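Side-chain contacts in alpha-1,2-mannosyltransferase (Ktr4), putative (Neosartorya fumigata, PDB 7BOP), which is a putative mannosyltransferase of the GT-A fold that binds guanosine-5'-diphosphate and a manganese ion: residues 104-107 with 108-112; 131-134 with 135-139; 170-174 with 175-179; 297-300 with 301-305. All blocks are in the same frame, centred on the assembly; numbering follows the deposited sequence.

Interaction 1 of 4, residues 104-107 with 108-112; sequences FFND and KPFTE. With GDP (guanosine-5'-diphosphate), chain H.
Asn106 and Phe110 meet where strand 102-106 runs out at its C-terminal end: the backbone is extended at Asn106, bends at Asp107 and straightens again through Lys108, Pro109 and Phe110. The Asn106 amide reaches forward over this bend, its CG anti to the backbone N (chi1 -172°), and OD1 accepts a nearly straight bond (165°) from Lys108 N at 3.1 Å. The donor sits above the plane of the amide carbonyl, not on a lone pair. CB of the same asparagine lies over one face of the Phe110 ring, 3.8 Å from its centroid, while the amide plane is turned 58° from the ring. The far end of that ring, CZ, also rests on Phe104 CB at 3.6 Å, and Phe104 O sits at the ring edge. The side-chain-to-backbone bond makes residues 106-108 an Asx turn, set at the C-terminal end of an inner parallel strand of the GT-A sheet, where the guanine binds. GDP N2 donates to Asn106 OD1 at 2.8 Å. Asp107 OD1 takes GDP N1 at 2.9 Å and, more loosely, N2 at 3.3 Å, which helps to set the orientation of the base. The other carboxylate oxygen, Asp107 OD2, lies alongside the aliphatic chain of Lys108, 3.7 Å from CG. Phe110 stacks on Phe114, and Asn77 bonds to Pro109 O and Thr111 N.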
# COMPACT_ATOMS: atom_id res chain seq x y z
N PHE A 104 13.24 0.08 -9.83
CA PHE A 104 12.77 1.45 -9.78
C PHE A 104 12.00 1.81 -11.05
O PHE A 104 12.40 1.41 -12.16
CB PHE A 104 13.95 2.40 -9.57
CG PHE A 104 14.74 2.09 -8.33
CD1 PHE A 104 14.24 2.43 -7.08
CD2 PHE A 104 15.97 1.45 -8.41
CE1 PHE A 104 14.94 2.14 -5.93
CE2 PHE A 104 16.69 1.16 -7.26
CZ PHE A 104 16.18 1.51 -6.01
N PHE A 105 10.90 2.53 -10.88
CA PHE A 105 10.03 2.96 -11.98
C PHE A 105 9.89 4.47 -11.99
O PHE A 105 9.86 5.11 -10.94
CB PHE A 105 8.64 2.34 -11.84
CG PHE A 105 8.64 0.85 -11.98
CD1 PHE A 105 8.51 0.26 -13.24
CD2 PHE A 105 8.78 0.03 -10.88
CE1 PHE A 105 8.50 -1.11 -13.38
CE2 PHE A 105 8.78 -1.36 -11.01
CZ PHE A 105 8.63 -1.93 -12.26
N ASN A 106 9.80 5.03 -13.19
CA ASN A 106 9.66 6.47 -13.36
C ASN A 106 9.07 6.73 -14.74
O ASN A 106 9.37 6.01 -15.70
CB ASN A 106 11.03 7.14 -13.15
CG ASN A 106 10.97 8.66 -13.11
OD1 ASN A 106 9.92 9.27 -13.29
ND2 ASN A 106 12.12 9.28 -12.88
N ASP A 107 8.16 7.70 -14.84
CA ASP A 107 7.61 8.12 -16.13
C ASP A 107 8.69 8.76 -17.02
O ASP A 107 8.61 8.69 -18.24
CB ASP A 107 6.42 9.07 -15.95
CG ASP A 107 6.77 10.32 -15.17
OD1 ASP A 107 7.26 10.19 -14.03
OD2 ASP A 107 6.54 11.43 -15.68
N LYS A 108 9.69 9.38 -16.40
CA LYS A 108 10.86 9.93 -17.08
C LYS A 108 12.09 9.04 -16.86
O LYS A 108 12.09 8.19 -15.97
CB LYS A 108 11.11 11.34 -16.56
CG LYS A 108 9.95 12.28 -16.85
CD LYS A 108 10.02 13.54 -16.03
CE LYS A 108 8.76 14.36 -16.21
NZ LYS A 108 8.75 15.51 -15.26
N PRO A 109 13.15 9.24 -17.69
CA PRO A 109 14.37 8.44 -17.51
C PRO A 109 15.10 8.75 -16.20
O PRO A 109 15.10 9.88 -15.76
CB PRO A 109 15.25 8.87 -18.70
CG PRO A 109 14.29 9.42 -19.70
CD PRO A 109 13.23 10.09 -18.89
N PHE A 110 15.73 7.74 -15.60
CA PHE A 110 16.56 7.98 -14.42
C PHE A 110 17.92 8.55 -14.83
O PHE A 110 18.47 8.15 -15.84
CB PHE A 110 16.76 6.70 -13.59
CG PHE A 110 15.54 6.29 -12.80
CD1 PHE A 110 15.07 7.07 -11.75
CD2 PHE A 110 14.88 5.10 -13.09
CE1 PHE A 110 13.96 6.68 -11.01
CE2 PHE A 110 13.78 4.70 -12.36
CZ PHE A 110 13.32 5.49 -11.32
N THR A 111 18.46 9.44 -14.00
CA THR A 111 19.79 10.00 -14.23
C THR A 111 20.86 8.97 -13.91
O THR A 111 20.60 7.98 -13.22
CB THR A 111 20.06 11.26 -13.38
OG1 THR A 111 20.04 10.94 -11.99
CG2 THR A 111 19.04 12.36 -13.69
N GLU A 112 22.07 9.21 -14.40
CA GLU A 112 23.22 8.38 -14.04
C GLU A 112 23.57 8.51 -12.55
O GLU A 112 23.97 7.53 -11.94
CB GLU A 112 24.44 8.70 -14.92
CG GLU A 112 24.24 8.34 -16.39
CD GLU A 112 23.92 6.86 -16.60
OE1 GLU A 112 24.62 6.01 -16.00
OE2 GLU A 112 22.97 6.55 -17.35
PB GDP H . 1.87 10.72 -0.93
O1B GDP H . 2.09 12.09 -0.35
O2B GDP H . 2.74 9.62 -0.30
O3B GDP H . 0.42 10.31 -1.12
O3A GDP H . 2.41 10.95 -2.45
PA GDP H . 3.96 10.86 -2.93
O1A GDP H . 4.39 12.18 -3.52
O2A GDP H . 4.78 10.16 -1.82
O5' GDP H . 3.70 9.87 -4.18
C5' GDP H . 3.44 8.48 -3.98
C4' GDP H . 4.54 7.65 -4.65
O4' GDP H . 4.52 7.88 -6.06
C3' GDP H . 5.95 8.00 -4.21
O3' GDP H . 6.74 6.80 -4.30
C2' GDP H . 6.41 9.05 -5.21
O2' GDP H . 7.82 9.05 -5.39
C1' GDP H . 5.67 8.61 -6.48
N9 GDP H . 5.21 9.66 -7.42
C8 GDP H . 4.20 10.56 -7.28
N7 GDP H . 4.07 11.30 -8.41
C5 GDP H . 4.99 10.86 -9.29
C6 GDP H . 5.40 11.20 -10.67
O6 GDP H . 4.82 12.11 -11.27
N1 GDP H . 6.41 10.50 -11.24
C2 GDP H . 7.05 9.50 -10.59
N2 GDP H . 8.06 8.82 -11.18
N3 GDP H . 6.72 9.15 -9.32
C4 GDP H . 5.73 9.78 -8.64

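Interaction 2 of 4, residues 131-134 with 135-139; sequences VPKE and HWDPP. With GDP (guanosine-5'-diphosphate), chain H.
His135 and Trp136 fold back on Val131, Pro132 and Lys133 in a single short helical turn, held first by backbone bonds. Pro132 O accepts from His135 N at 2.8 Å, whereas Lys133 O takes two donors, Trp136 N at 3.1 Å and Asp137 N at 2.8 Å. Bonds to the third and the fourth residue are thus mixed, as befits a weakly bonded turn. A water donates to both Glu134 O and Asp137 O and so joins the turn to the chain leaving it. Packing contacts come next. Pro132 CG approaches the imidazole obliquely, 3.5 Å from His135 ND1. Val131 CG1, placed anti to the backbone N (chi1 176°), reaches His135 CB at 3.8 Å and Trp136 CB at 4.0 Å. Charged side chains add little direct pairing: Lys133 and Asp137 run side by side, but NZ stays 6.8 Å from OD1, and the carboxylate of Glu134 is turned 65° from the imidazole of His135 beside it. Ligand contact falls to Trp136, whose indole, leading away from the turn, brings CZ2 within 3.5 Å of GDP O6, an atom at the edge of the indole. The turn follows strand 126-130 and leans on helix 165-177: Val131 packs on Trp173, His135 on Met177, and Gln169 bonds to Trp136 O.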
# COMPACT_ATOMS: atom_id res chain seq x y z
N VAL A 131 8.14 3.96 -17.16
CA VAL A 131 6.73 3.63 -17.36
C VAL A 131 6.36 3.97 -18.80
O VAL A 131 6.60 5.08 -19.23
CB VAL A 131 5.82 4.44 -16.40
CG1 VAL A 131 4.35 4.15 -16.69
CG2 VAL A 131 6.17 4.10 -14.94
N PRO A 132 5.76 3.03 -19.56
CA PRO A 132 5.37 3.38 -20.94
C PRO A 132 4.30 4.47 -20.98
O PRO A 132 3.45 4.54 -20.09
CB PRO A 132 4.83 2.06 -21.53
CG PRO A 132 5.06 1.00 -20.52
CD PRO A 132 5.44 1.63 -19.21
N LYS A 133 4.33 5.30 -22.03
CA LYS A 133 3.37 6.40 -22.22
C LYS A 133 1.93 5.92 -22.08
O LYS A 133 1.11 6.58 -21.44
CB LYS A 133 3.54 7.08 -23.60
CG LYS A 133 4.69 8.07 -23.69
CD LYS A 133 5.98 7.45 -24.25
CE LYS A 133 7.18 8.39 -24.14
NZ LYS A 133 7.75 8.44 -22.76
N GLU A 134 1.62 4.77 -22.67
CA GLU A 134 0.27 4.19 -22.60
C GLU A 134 -0.18 3.77 -21.18
O GLU A 134 -1.37 3.59 -20.95
CB GLU A 134 0.11 3.01 -23.59
CG GLU A 134 0.93 1.75 -23.28
CD GLU A 134 2.23 1.63 -24.06
OE1 GLU A 134 2.86 2.67 -24.40
OE2 GLU A 134 2.64 0.47 -24.32
N HIS A 135 0.77 3.59 -20.26
CA HIS A 135 0.47 3.31 -18.84
C HIS A 135 0.48 4.55 -17.94
O HIS A 135 0.20 4.43 -16.75
CB HIS A 135 1.48 2.31 -18.28
CG HIS A 135 1.36 0.94 -18.86
ND1 HIS A 135 2.29 -0.05 -18.60
CD2 HIS A 135 0.44 0.39 -19.68
CE1 HIS A 135 1.93 -1.16 -19.23
NE2 HIS A 135 0.82 -0.91 -19.90
N TRP A 136 0.83 5.71 -18.50
CA TRP A 136 0.99 6.95 -17.73
C TRP A 136 0.08 8.07 -18.21
O TRP A 136 -0.54 8.75 -17.39
CB TRP A 136 2.44 7.44 -17.81
CG TRP A 136 2.75 8.55 -16.84
CD1 TRP A 136 3.00 9.85 -17.13
CD2 TRP A 136 2.84 8.43 -15.41
NE1 TRP A 136 3.24 10.56 -15.97
CE2 TRP A 136 3.16 9.71 -14.90
CE3 TRP A 136 2.70 7.36 -14.52
CZ2 TRP A 136 3.32 9.95 -13.54
CZ3 TRP A 136 2.87 7.60 -13.15
CH2 TRP A 136 3.17 8.90 -12.68
N ASP A 137 0.04 8.31 -19.53
CA ASP A 137 -0.84 9.34 -20.10
C ASP A 137 -2.30 9.06 -19.77
O ASP A 137 -2.70 7.89 -19.75
CB ASP A 137 -0.69 9.43 -21.63
CG ASP A 137 0.66 9.96 -22.08
OD1 ASP A 137 1.47 10.44 -21.25
OD2 ASP A 137 0.93 9.89 -23.29
N PRO A 138 -3.10 10.11 -19.53
CA PRO A 138 -4.52 9.83 -19.32
C PRO A 138 -5.12 9.16 -20.56
O PRO A 138 -4.70 9.48 -21.66
CB PRO A 138 -5.13 11.22 -19.12
CG PRO A 138 -4.00 12.08 -18.66
CD PRO A 138 -2.78 11.53 -19.34
N PRO A 139 -6.05 8.22 -20.38
CA PRO A 139 -6.64 7.57 -21.56
C PRO A 139 -7.45 8.54 -22.44
O PRO A 139 -7.91 9.59 -21.97
CB PRO A 139 -7.53 6.48 -20.98
CG PRO A 139 -7.73 6.81 -19.55
CD PRO A 139 -6.66 7.77 -19.12
PB GDP H . 1.87 10.72 -0.93
O1B GDP H . 2.09 12.09 -0.35
O2B GDP H . 2.74 9.62 -0.30
O3B GDP H . 0.42 10.31 -1.12
O3A GDP H . 2.41 10.95 -2.45
PA GDP H . 3.96 10.86 -2.93
O1A GDP H . 4.39 12.18 -3.52
O2A GDP H . 4.78 10.16 -1.82
O5' GDP H . 3.70 9.87 -4.18
C5' GDP H . 3.44 8.48 -3.98
C4' GDP H . 4.54 7.65 -4.65
O4' GDP H . 4.52 7.88 -6.06
C3' GDP H . 5.95 8.00 -4.21
O3' GDP H . 6.74 6.80 -4.30
C2' GDP H . 6.41 9.05 -5.21
O2' GDP H . 7.82 9.05 -5.39
C1' GDP H . 5.67 8.61 -6.48
N9 GDP H . 5.21 9.66 -7.42
C8 GDP H . 4.20 10.56 -7.28
N7 GDP H . 4.07 11.30 -8.41
C5 GDP H . 4.99 10.86 -9.29
C6 GDP H . 5.40 11.20 -10.67
O6 GDP H . 4.82 12.11 -11.27
N1 GDP H . 6.41 10.50 -11.24
C2 GDP H . 7.05 9.50 -10.59
N2 GDP H . 8.06 8.82 -11.18
N3 GDP H . 6.72 9.15 -9.32
C4 GDP H . 5.73 9.78 -8.64
O HOH W 1 -3.25 5.71 -21.18

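Interaction 3 of 4, residues 170-174 with 175-179; sequences MCRWN and SGMFY. With GDP (guanosine-5'-diphosphate), chain H.
Trp173 carries its CG anti to the backbone N (chi1 -172°), which swings the indole along the helix toward the next turn, and Phe178, with CG held between its own N and carbonyl carbon (chi1 81°), presents CB to it. The pair lies near the C-terminal end of helix 165-177, where the helix widens into a pi-type turn and then tightens to a 3-10 segment. Phe178 CB sits over one face of the indole, 3.5 Å from the centroid of the six-membered ring and 15° off its normal, a CH-pi contact, with the two side chains at about a right angle. Met177 CB fills in beside it, 3.4 Å from Trp173 CD1. The widening shows in Trp173 O, which is gripped from opposite faces of its carbonyl plane by Met177 N at 2.9 Å and Phe178 N at 2.9 Å. Cys171 O likewise has two donors, Ser175 N and Ser175 OG; the OG to Cys171 O distance is 2.7 Å, so the buried hydroxyl is satisfied within its own helix. At the edge of the Phe178 ring lie the carbonyl oxygens of Trp173 and Asn174. On another side of the helix, Met177 CE lies over one face of the guanidinium of the extended Arg172, toward its rim, 3.3 Å from Arg172 CZ and nearer still to NH2, while Arg172 NE forms a salt bridge with Asp304. At the ligand side, Met170 CG touches GDP O4' at 3.3 Å. The indole nitrogen is also satisfied: Trp173 NE1 donates to a water that in turn donates to Met177 O.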
# COMPACT_ATOMS: atom_id res chain seq x y z
N MET A 170 -0.19 8.89 -11.05
CA MET A 170 0.42 7.97 -10.08
C MET A 170 -0.61 7.03 -9.46
O MET A 170 -0.38 5.83 -9.37
CB MET A 170 1.18 8.77 -9.01
CG MET A 170 1.77 7.91 -7.91
SD MET A 170 0.59 7.52 -6.60
CE MET A 170 0.31 9.14 -5.90
N CYS A 171 -1.75 7.57 -9.04
CA CYS A 171 -2.81 6.75 -8.44
C CYS A 171 -3.33 5.70 -9.41
O CYS A 171 -3.54 4.54 -9.04
CB CYS A 171 -3.97 7.62 -7.95
SG CYS A 171 -3.56 8.63 -6.49
N ARG A 172 -3.56 6.12 -10.64
CA ARG A 172 -3.99 5.21 -11.70
C ARG A 172 -2.93 4.14 -11.99
O ARG A 172 -3.26 2.95 -12.12
CB ARG A 172 -4.31 6.00 -12.97
CG ARG A 172 -4.71 5.15 -14.15
CD ARG A 172 -5.19 6.02 -15.30
NE ARG A 172 -5.63 5.18 -16.40
CZ ARG A 172 -4.89 4.80 -17.45
NH1 ARG A 172 -3.63 5.20 -17.61
NH2 ARG A 172 -5.45 4.02 -18.37
N TRP A 173 -1.66 4.55 -12.03
CA TRP A 173 -0.57 3.61 -12.28
C TRP A 173 -0.46 2.53 -11.20
O TRP A 173 -0.38 1.34 -11.51
CB TRP A 173 0.77 4.34 -12.43
CG TRP A 173 1.86 3.40 -12.88
CD1 TRP A 173 2.08 2.97 -14.15
CD2 TRP A 173 2.85 2.77 -12.07
NE1 TRP A 173 3.15 2.11 -14.19
CE2 TRP A 173 3.65 1.97 -12.92
CE3 TRP A 173 3.15 2.80 -10.70
CZ2 TRP A 173 4.72 1.22 -12.46
CZ3 TRP A 173 4.22 2.05 -10.23
CH2 TRP A 173 5.00 1.27 -11.12
N ASN A 174 -0.50 2.96 -9.94
CA ASN A 174 -0.52 2.01 -8.81
C ASN A 174 -1.79 1.16 -8.78
O ASN A 174 -1.74 0.00 -8.37
CB ASN A 174 -0.33 2.74 -7.48
CG ASN A 174 1.11 3.17 -7.26
OD1 ASN A 174 2.03 2.40 -7.46
ND2 ASN A 174 1.29 4.39 -6.81
N SER A 175 -2.93 1.72 -9.22
CA SER A 175 -4.19 0.99 -9.21
C SER A 175 -4.30 -0.12 -10.26
O SER A 175 -4.87 -1.17 -9.98
CB SER A 175 -5.37 1.94 -9.39
OG SER A 175 -5.48 2.86 -8.31
N GLY A 176 -3.81 0.13 -11.47
CA GLY A 176 -4.04 -0.78 -12.59
C GLY A 176 -2.91 -1.09 -13.55
O GLY A 176 -3.07 -1.98 -14.39
N MET A 177 -1.78 -0.39 -13.44
CA MET A 177 -0.73 -0.48 -14.46
C MET A 177 0.58 -1.12 -14.01
O MET A 177 1.23 -1.78 -14.83
CB MET A 177 -0.44 0.91 -15.03
CG MET A 177 -1.65 1.60 -15.66
SD MET A 177 -2.40 0.62 -16.98
CE MET A 177 -3.78 1.65 -17.42
N PHE A 178 0.98 -0.95 -12.75
CA PHE A 178 2.29 -1.46 -12.30
C PHE A 178 2.43 -2.97 -12.54
O PHE A 178 3.48 -3.42 -12.99
CB PHE A 178 2.61 -1.08 -10.84
CG PHE A 178 1.96 -1.96 -9.79
CD1 PHE A 178 0.63 -1.79 -9.42
CD2 PHE A 178 2.71 -2.94 -9.14
CE1 PHE A 178 0.05 -2.58 -8.44
CE2 PHE A 178 2.13 -3.74 -8.16
CZ PHE A 178 0.80 -3.56 -7.81
N TYR A 179 1.35 -3.71 -12.29
CA TYR A 179 1.34 -5.16 -12.48
C TYR A 179 1.29 -5.62 -13.95
O TYR A 179 1.35 -6.81 -14.22
CB TYR A 179 0.22 -5.82 -11.68
CG TYR A 179 -1.19 -5.33 -11.96
CD1 TYR A 179 -1.97 -5.91 -12.97
CD2 TYR A 179 -1.77 -4.33 -11.18
CE1 TYR A 179 -3.26 -5.48 -13.20
CE2 TYR A 179 -3.06 -3.89 -11.40
CZ TYR A 179 -3.81 -4.47 -12.41
OH TYR A 179 -5.10 -4.03 -12.63
PB GDP H . 1.87 10.72 -0.93
O1B GDP H . 2.09 12.09 -0.35
O2B GDP H . 2.74 9.62 -0.30
O3B GDP H . 0.42 10.31 -1.12
O3A GDP H . 2.41 10.95 -2.45
PA GDP H . 3.96 10.86 -2.93
O1A GDP H . 4.39 12.18 -3.52
O2A GDP H . 4.78 10.16 -1.82
O5' GDP H . 3.70 9.87 -4.18
C5' GDP H . 3.44 8.48 -3.98
C4' GDP H . 4.54 7.65 -4.65
O4' GDP H . 4.52 7.88 -6.06
C3' GDP H . 5.95 8.00 -4.21
O3' GDP H . 6.74 6.80 -4.30
C2' GDP H . 6.41 9.05 -5.21
O2' GDP H . 7.82 9.05 -5.39
C1' GDP H . 5.67 8.61 -6.48
N9 GDP H . 5.21 9.66 -7.42
C8 GDP H . 4.20 10.56 -7.28
N7 GDP H . 4.07 11.30 -8.41
C5 GDP H . 4.99 10.86 -9.29
C6 GDP H . 5.40 11.20 -10.67
O6 GDP H . 4.82 12.11 -11.27
N1 GDP H . 6.41 10.50 -11.24
C2 GDP H . 7.05 9.50 -10.59
N2 GDP H . 8.06 8.82 -11.18
N3 GDP H . 6.72 9.15 -9.32
C4 GDP H . 5.73 9.78 -8.64
O HOH W 2 3.39 -0.04 -16.08

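Interaction 4 of 4, residues 297-300 with 301-305; sequences DAYF and NHLDR
Asp297 and Asn301, one helical turn apart, are joined through a water that donates to Asp297 OD2 at 2.7 Å and accepts from Asn301 ND2 at 3.0 Å. The carboxylate and amide stand 68° apart and do not bond directly; Asp297 OD1 turns instead to Tyr179 and Lys180. Ala298 O serves two donors, His302 N at 2.9 Å and a second water, which accepts from Arg305 NH2 and so links the arginine back to the helix backbone. Tyr299 follows with its CG anti to the backbone N (chi1 177°), placing the ring beside Leu303, whose CD1 lies over one face, 3.9 Å from the centroid, a CH-pi contact displaced toward the rim. Its hydroxyl is hydrogen-bonded to Thr238. Phe300 runs alongside Asp304, ring and carboxylate only 29° apart, with CZ 3.8 Å from Asp304 CG; Asp304 CB lies over one face of the ring, and the carboxylate is engaged in a salt bridge to Arg172. The carbonyl oxygens of all four residues accept regular helical bonds from the N-H groups four residues on. Within the fold, helix 294-306 packs Phe300 against helix 165-177, Tyr299 and Leu303 against helices 234-244 and 316-327, and Ala298 against Phe241.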
# COMPACT_ATOMS: atom_id res chain seq x y z
N ASP A 297 -8.73 -6.95 -12.09
CA ASP A 297 -8.41 -6.17 -13.27
C ASP A 297 -9.66 -5.67 -13.99
O ASP A 297 -9.64 -4.58 -14.54
CB ASP A 297 -7.52 -6.95 -14.23
CG ASP A 297 -6.83 -6.05 -15.22
OD1 ASP A 297 -6.25 -5.01 -14.82
OD2 ASP A 297 -6.86 -6.38 -16.41
N ALA A 298 -10.74 -6.46 -14.00
CA ALA A 298 -12.03 -5.98 -14.53
C ALA A 298 -12.54 -4.78 -13.72
O ALA A 298 -13.06 -3.82 -14.28
CB ALA A 298 -13.06 -7.10 -14.55
N TYR A 299 -12.38 -4.86 -12.39
CA TYR A 299 -12.73 -3.75 -11.49
C TYR A 299 -11.93 -2.51 -11.85
O TYR A 299 -12.51 -1.42 -12.00
CB TYR A 299 -12.51 -4.16 -10.03
CG TYR A 299 -12.77 -3.07 -9.01
CD1 TYR A 299 -14.02 -2.45 -8.94
CD2 TYR A 299 -11.78 -2.67 -8.10
CE1 TYR A 299 -14.27 -1.45 -8.00
CE2 TYR A 299 -12.03 -1.68 -7.15
CZ TYR A 299 -13.27 -1.08 -7.10
OH TYR A 299 -13.53 -0.09 -6.17
N PHE A 300 -10.61 -2.65 -12.01
CA PHE A 300 -9.80 -1.51 -12.39
C PHE A 300 -10.29 -0.89 -13.71
O PHE A 300 -10.46 0.32 -13.80
CB PHE A 300 -8.31 -1.82 -12.51
CG PHE A 300 -7.56 -0.74 -13.22
CD1 PHE A 300 -7.32 0.47 -12.58
CD2 PHE A 300 -7.23 -0.87 -14.57
CE1 PHE A 300 -6.69 1.51 -13.25
CE2 PHE A 300 -6.59 0.17 -15.24
CZ PHE A 300 -6.32 1.36 -14.58
N ASN A 301 -10.51 -1.72 -14.73
CA ASN A 301 -10.94 -1.20 -16.03
C ASN A 301 -12.28 -0.50 -15.96
O ASN A 301 -12.46 0.52 -16.63
CB ASN A 301 -10.95 -2.29 -17.10
CG ASN A 301 -9.56 -2.71 -17.50
OD1 ASN A 301 -8.67 -1.88 -17.67
ND2 ASN A 301 -9.35 -4.01 -17.65
N HIS A 302 -13.21 -1.02 -15.16
CA HIS A 302 -14.47 -0.34 -14.89
C HIS A 302 -14.24 1.07 -14.32
O HIS A 302 -14.80 2.06 -14.81
CB HIS A 302 -15.31 -1.16 -13.92
CG HIS A 302 -16.62 -0.52 -13.57
ND1 HIS A 302 -16.75 0.41 -12.56
CD2 HIS A 302 -17.84 -0.64 -14.13
CE1 HIS A 302 -18.00 0.82 -12.50
NE2 HIS A 302 -18.69 0.19 -13.44
N LEU A 303 -13.41 1.16 -13.29
CA LEU A 303 -13.07 2.46 -12.68
C LEU A 303 -12.38 3.39 -13.67
O LEU A 303 -12.63 4.61 -13.70
CB LEU A 303 -12.19 2.26 -11.45
CG LEU A 303 -12.77 1.49 -10.26
CD1 LEU A 303 -11.72 1.47 -9.16
CD2 LEU A 303 -14.10 2.07 -9.75
N ASP A 304 -11.52 2.81 -14.50
CA ASP A 304 -10.78 3.57 -15.52
C ASP A 304 -11.72 4.24 -16.54
O ASP A 304 -11.54 5.41 -16.89
CB ASP A 304 -9.79 2.63 -16.25
CG ASP A 304 -8.58 3.36 -16.81
OD1 ASP A 304 -8.22 4.44 -16.31
OD2 ASP A 304 -7.95 2.85 -17.77
N ARG A 305 -12.72 3.48 -16.98
CA ARG A 305 -13.75 4.00 -17.89
C ARG A 305 -14.72 4.98 -17.21
O ARG A 305 -15.24 5.88 -17.87
CB ARG A 305 -14.53 2.84 -18.54
CG ARG A 305 -13.66 1.95 -19.42
CD ARG A 305 -14.46 0.88 -20.15
NE ARG A 305 -15.20 -0.04 -19.26
CZ ARG A 305 -14.79 -1.25 -18.83
NH1 ARG A 305 -13.61 -1.76 -19.18
NH2 ARG A 305 -15.58 -1.96 -18.04
O HOH W 3 -6.67 -4.87 -18.64
O HOH W 4 -14.35 -4.19 -16.64

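How the interactions relate
From the N terminus, interactions 1, 2, 3 and 4 follow in series; each closes only a turn of its own chain, and none nests in or crosses another. Interaction 1 leaves strand 102-106, and interaction 2 leaves the neighbouring parallel strand 126-130; Asn106 O and Val131 N probably hydrogen-bond between them. Both pack on interaction 3, through Phe105 and Val131 against Trp173, so two strand ends meet helix 165-177, and all three contacts touch GDP. Interaction 4 lies on the far side of that helix from the strand ends, tied to interaction 3 near both ends of 297-305, through Asp297 and Asp304, and by Phe300 between them; through Pro139 it brushes interaction 2.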